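Local coordinates for protein 3-hydroxyacyl-thioester dehydratase X (Mycobacterium tuberculosis, PDB 4OOB) that catalyses the reversible hydration of trans-2-enoyl-CoA to (3R)-3-hydroxyacyl-CoA, with broad chain-length specificity and a preference for C8 to C12 substrates, at residues 199-204 and 212-217; 71-76 and 192-197. All coordinates share one frame; numbering follows the deposited sequence.

Contact 1: residues 199-204 and 212-217; sequences AVLANI and VRYSVR
Val-200 and Leu-201 close over the end of the Tyr-214 side chain. In this hotdog fold they join the turn that leaves helix 193-199 to strand 212-218 of the sheet beside it. Val-200 and Leu-201 are the two middle residues of a type I beta turn from Ala-199 to Ala-202. That turn presents both side chains to the strand. The contact is buried and takes up 123 Å², most of it around one ring.

The Tyr-214 side chain starts with CG anti to the backbone N (chi1 -180°), which carries the ring off the strand toward the turn. Past CB and CG, the first ring atom to meet the turn is CE2, which lies 3.8 Å from Leu-201 CD1. Across the same face, CE1 is 3.9 Å from Leu-201 CD2. The same methyl comes closest at Tyr-214 CZ, 3.6 Å from CD2. Leu-201 CD2 thus sits over the ring face in a CH-pi contact. It is 4.0 Å from the ring centroid and 27° off the ring normal. Val-216 CG2, from the same strand, lies over the opposite face, 3.4 Å above the plane and offset toward the rim. The ring is therefore held between two aliphatic side chains, which, with its hydrogen-bonded hydroxyl, probably limits how far it can turn.

Beyond CZ the hydroxyl reaches the last turn of the helix. It hydrogen-bonds to the carbonyl O of Ala-197, so the one polar atom of the buried side chain is satisfied. Thr-42 touches both Leu-201 and Tyr-214, while Val-257 of strand 251-259 also packs on the tyrosine. Val-200 CG2 comes obliquely at the hydroxyl, 3.2 Å from Tyr-214 OH.

Contact 2: residues 71-76 and 192-197; sequences TENHIT and HGMFTA
Met-194 sets its sulfur against the side-chain amide of Asn-73, a polar group deep in the protein. The centre of the contact lies about 3 Å from the centre of the chain. The SD atom of Met-194 is 3.9 Å from CG of Asn-73, and the two side chains cross at about a right angle. No hydrogen bond links the segments. Contact is by van der Waals packing through side chains alone, and the nearest CA atoms, those of Asn-73 and Met-194, are 8.6 Å apart.

The methionine chain is folded back on itself. Its second and third torsions are both bent (chi2 -61°, chi3 -65°). The two bends bring the thioether across to the strand and turn its methyl toward Ile-75. There CE of Met-194 meets CD1 of Ile-75 at 4.5 Å, a loose apolar contact. Ile-75 also packs on Trp-119 and Gln-121 of strand 116-128. Glu-72 and His-74 lie on the other face of the strand, where His-74 NE2 donates a nearly straight bond of 3.0 Å to Glu-72 OE2, in the imidazole plane but on the anti side of OE2 and tilted 33° from the carboxylate plane.

His-192 is the N-cap residue of the helix. Its ring stacks on His-175, meets Tyr-164 edge-to-face and touches Asp-170, a setting consistent with the hydratase 2 motif of the MaoC-like (R)-specific hydratases, to which Asp-170 and His-175 probably belong. Helix 193-199 is probably the hotdog helix of the MaoC-like half, with the antiparallel sheet curved round it. Strand 69-77 runs between strands 116-128 and 212-218, whereas helix 193-199 has helix 158-167 beside it, with Tyr-164 touching Met-194.

The two contacts have centres about 9 Å apart and share one helix and one sheet. Contact 2 uses the start of helix 193-199, and contact 1 uses the turn that follows its end. Their strands, 69-77 and 212-218, are antiparallel neighbours, with backbone bonds such as that of Tyr-214 with Ile-75. Along the chain they come in series: contact 2 closes before contact 1 opens. Together they pack one helix, from first turn to exit, against two adjacent strands midway across the sheet, where the two halves of a double hotdog fold probably join. By family inference, the helix start lies beside hydratase motif residues Asp-170 and His-175.

Contact 1: residues 199-204 and 212-217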
# COMPACT_ATOMS: atom_id res chain seq x y z
N ALA A 199 -0.14 5.59 6.59
CA ALA A 199 0.30 6.34 7.80
C ALA A 199 0.97 7.70 7.50
O ALA A 199 0.77 8.67 8.22
CB ALA A 199 1.21 5.47 8.62
N VAL A 200 1.72 7.79 6.40
CA VAL A 200 2.41 9.07 6.01
C VAL A 200 1.47 10.22 5.61
O VAL A 200 1.90 11.38 5.52
CB VAL A 200 3.46 8.85 4.91
CG1 VAL A 200 4.55 7.92 5.41
CG2 VAL A 200 2.83 8.37 3.62
N LEU A 201 0.18 9.92 5.39
CA LEU A 201 -0.77 10.91 4.92
C LEU A 201 -1.40 11.69 6.07
O LEU A 201 -2.13 12.60 5.84
CB LEU A 201 -1.85 10.23 4.05
CG LEU A 201 -1.38 9.43 2.83
CD1 LEU A 201 -2.53 8.87 2.01
CD2 LEU A 201 -0.48 10.30 1.94
N ALA A 202 -1.09 11.36 7.31
CA ALA A 202 -1.79 11.92 8.46
C ALA A 202 -1.65 13.42 8.51
O ALA A 202 -0.56 13.96 8.28
CB ALA A 202 -1.27 11.32 9.75
N ASN A 203 -2.76 14.09 8.83
CA ASN A 203 -2.80 15.56 8.89
C ASN A 203 -2.75 16.19 7.48
O ASN A 203 -3.77 16.76 7.05
CB ASN A 203 -1.69 16.15 9.81
CG ASN A 203 -1.68 15.52 11.21
OD1 ASN A 203 -0.63 15.10 11.70
ND2 ASN A 203 -2.85 15.45 11.85
N ILE A 204 -1.60 16.05 6.78
CA ILE A 204 -1.43 16.39 5.31
C ILE A 204 -2.67 16.12 4.42
O ILE A 204 -3.03 16.92 3.54
CB ILE A 204 -0.11 15.76 4.77
CG1 ILE A 204 0.92 16.83 4.58
CG2 ILE A 204 -0.19 14.99 3.45
CD1 ILE A 204 1.44 17.38 5.88
N VAL A 212 -6.97 13.54 -7.01
CA VAL A 212 -5.55 13.50 -6.64
C VAL A 212 -4.89 12.19 -7.03
O VAL A 212 -5.54 11.13 -7.05
CB VAL A 212 -5.39 13.83 -5.11
CG1 VAL A 212 -5.92 12.74 -4.21
CG2 VAL A 212 -3.95 14.12 -4.73
N ARG A 213 -3.59 12.26 -7.32
CA ARG A 213 -2.77 11.07 -7.65
C ARG A 213 -1.71 10.88 -6.56
O ARG A 213 -1.05 11.85 -6.11
CB ARG A 213 -2.10 11.20 -9.07
CG ARG A 213 -1.29 9.95 -9.53
CD ARG A 213 -0.62 10.04 -10.92
N TYR A 214 -1.56 9.64 -6.10
CA TYR A 214 -0.60 9.28 -5.06
C TYR A 214 0.28 8.12 -5.56
O TYR A 214 -0.20 7.01 -5.76
CB TYR A 214 -1.39 8.91 -3.79
CG TYR A 214 -0.57 8.50 -2.56
CD1 TYR A 214 0.65 9.12 -2.25
CD2 TYR A 214 -1.03 7.53 -1.71
CE1 TYR A 214 1.38 8.77 -1.13
CE2 TYR A 214 -0.31 7.17 -0.59
CZ TYR A 214 0.90 7.79 -0.29
OH TYR A 214 1.64 7.41 0.83
N SER A 215 1.55 8.41 -5.80
CA SER A 215 2.56 7.46 -6.29
C SER A 215 3.60 7.17 -5.26
O SER A 215 4.26 8.07 -4.76
CB SER A 215 3.30 8.04 -7.49
OG SER A 215 2.38 8.15 -8.56
N VAL A 216 3.74 5.90 -4.94
CA VAL A 216 4.61 5.43 -3.92
C VAL A 216 5.57 4.43 -4.53
O VAL A 216 5.20 3.50 -5.24
CB VAL A 216 3.83 4.74 -2.78
CG1 VAL A 216 4.78 4.18 -1.74
CG2 VAL A 216 2.89 5.73 -2.11
N ARG A 217 6.82 4.62 -4.18
CA ARG A 217 7.88 3.68 -4.49
C ARG A 217 8.39 3.08 -3.16
O ARG A 217 8.83 3.84 -2.29
CB ARG A 217 8.99 4.47 -5.20
CG ARG A 217 9.68 3.78 -6.35
CD ARG A 217 10.44 2.52 -5.91
NE ARG A 217 10.36 1.48 -6.95
CZ ARG A 217 10.66 0.19 -6.79
NH1 ARG A 217 11.10 -0.27 -5.62
NH2 ARG A 217 10.51 -0.63 -7.82

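Contact 2: residues 71-76 and 192-197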
# COMPACT_ATOMS: atom_id res chain seq x y z
N THR A 71 6.27 -3.33 -4.26
CA THR A 71 7.32 -2.44 -4.72
C THR A 71 6.81 -1.05 -5.09
O THR A 71 7.52 -0.10 -4.85
CB THR A 71 8.06 -3.04 -5.92
OG1 THR A 71 7.09 -3.45 -6.86
CG2 THR A 71 8.90 -4.33 -5.50
N GLU A 72 5.58 -0.94 -5.61
CA GLU A 72 5.03 0.30 -6.14
C GLU A 72 3.53 0.33 -6.11
O GLU A 72 2.84 -0.71 -6.24
CB GLU A 72 5.47 0.52 -7.59
CG GLU A 72 6.53 1.59 -7.70
CD GLU A 72 7.05 1.82 -9.09
OE1 GLU A 72 8.29 1.77 -9.23
OE2 GLU A 72 6.25 2.09 -10.02
N ASN A 73 3.01 1.54 -5.95
CA ASN A 73 1.58 1.74 -5.92
C ASN A 73 1.22 3.10 -6.45
O ASN A 73 1.76 4.10 -5.97
CB ASN A 73 1.04 1.63 -4.50
CG ASN A 73 -0.38 1.10 -4.49
OD1 ASN A 73 -1.36 1.83 -4.24
ND2 ASN A 73 -0.51 -0.16 -4.79
N HIS A 74 0.31 3.13 -7.42
CA HIS A 74 -0.13 4.38 -8.02
C HIS A 74 -1.64 4.43 -7.93
O HIS A 74 -2.35 3.56 -8.49
CB HIS A 74 0.31 4.53 -9.48
CG HIS A 74 1.79 4.45 -9.65
ND1 HIS A 74 2.61 5.54 -9.48
CD2 HIS A 74 2.59 3.39 -9.90
CE1 HIS A 74 3.86 5.16 -9.66
NE2 HIS A 74 3.88 3.86 -9.89
N ILE A 75 -2.12 5.43 -7.19
CA ILE A 75 -3.57 5.57 -6.99
C ILE A 75 -3.95 6.85 -7.69
O ILE A 75 -3.30 7.87 -7.49
CB ILE A 75 -3.91 5.67 -5.49
CG1 ILE A 75 -3.90 4.28 -4.87
CG2 ILE A 75 -5.26 6.35 -5.25
CD1 ILE A 75 -3.75 4.30 -3.34
N THR A 76 -4.96 6.79 -8.53
CA THR A 76 -5.53 8.02 -9.08
C THR A 76 -6.98 8.13 -8.63
O THR A 76 -7.82 7.36 -9.06
CB THR A 76 -5.44 8.04 -10.62
OG1 THR A 76 -4.06 7.89 -11.02
CG2 THR A 76 -5.95 9.34 -11.17
N HIS A 192 3.53 -3.99 6.46
CA HIS A 192 2.95 -3.93 5.10
C HIS A 192 3.29 -2.59 4.44
O HIS A 192 3.33 -1.55 5.11
CB HIS A 192 1.43 -4.01 5.11
CG HIS A 192 0.88 -5.06 6.00
ND1 HIS A 192 -0.02 -6.01 5.55
CD2 HIS A 192 1.03 -5.29 7.32
CE1 HIS A 192 -0.36 -6.81 6.55
NE2 HIS A 192 0.28 -6.40 7.63
N GLY A 193 3.55 -2.62 3.12
CA GLY A 193 3.81 -1.40 2.39
C GLY A 193 2.67 -0.44 2.52
O GLY A 193 2.89 0.75 2.71
N MET A 194 1.43 -0.94 2.45
CA MET A 194 0.30 -0.02 2.43
C MET A 194 -0.06 0.48 3.84
O MET A 194 -0.85 1.40 3.97
CB MET A 194 -0.93 -0.66 1.72
CG MET A 194 -0.71 -0.88 0.24
SD MET A 194 -0.40 0.66 -0.64
CE MET A 194 -1.99 1.46 -0.40
N PHE A 195 0.47 -0.14 4.90
CA PHE A 195 0.34 0.50 6.21
C PHE A 195 1.05 1.83 6.18
O PHE A 195 0.50 2.86 6.52
CB PHE A 195 0.93 -0.30 7.37
CG PHE A 195 0.92 0.50 8.65
CD1 PHE A 195 -0.25 0.63 9.40
CD2 PHE A 195 2.05 1.22 9.05
CE1 PHE A 195 -0.29 1.43 10.58
CE2 PHE A 195 2.02 2.02 10.21
CZ PHE A 195 0.85 2.10 10.99
N THR A 196 2.29 1.78 5.76
CA THR A 196 3.16 2.92 5.77
C THR A 196 2.65 3.94 4.73
O THR A 196 2.65 5.14 5.00
CB THR A 196 4.61 2.42 5.61
OG1 THR A 196 5.45 2.97 6.64
CG2 THR A 196 5.18 2.72 4.37
N ALA A 197 2.12 3.48 3.59
CA ALA A 197 1.64 4.43 2.58
C ALA A 197 0.47 5.20 3.11
O ALA A 197 0.29 6.34 2.73
CB ALA A 197 1.26 3.75 1.30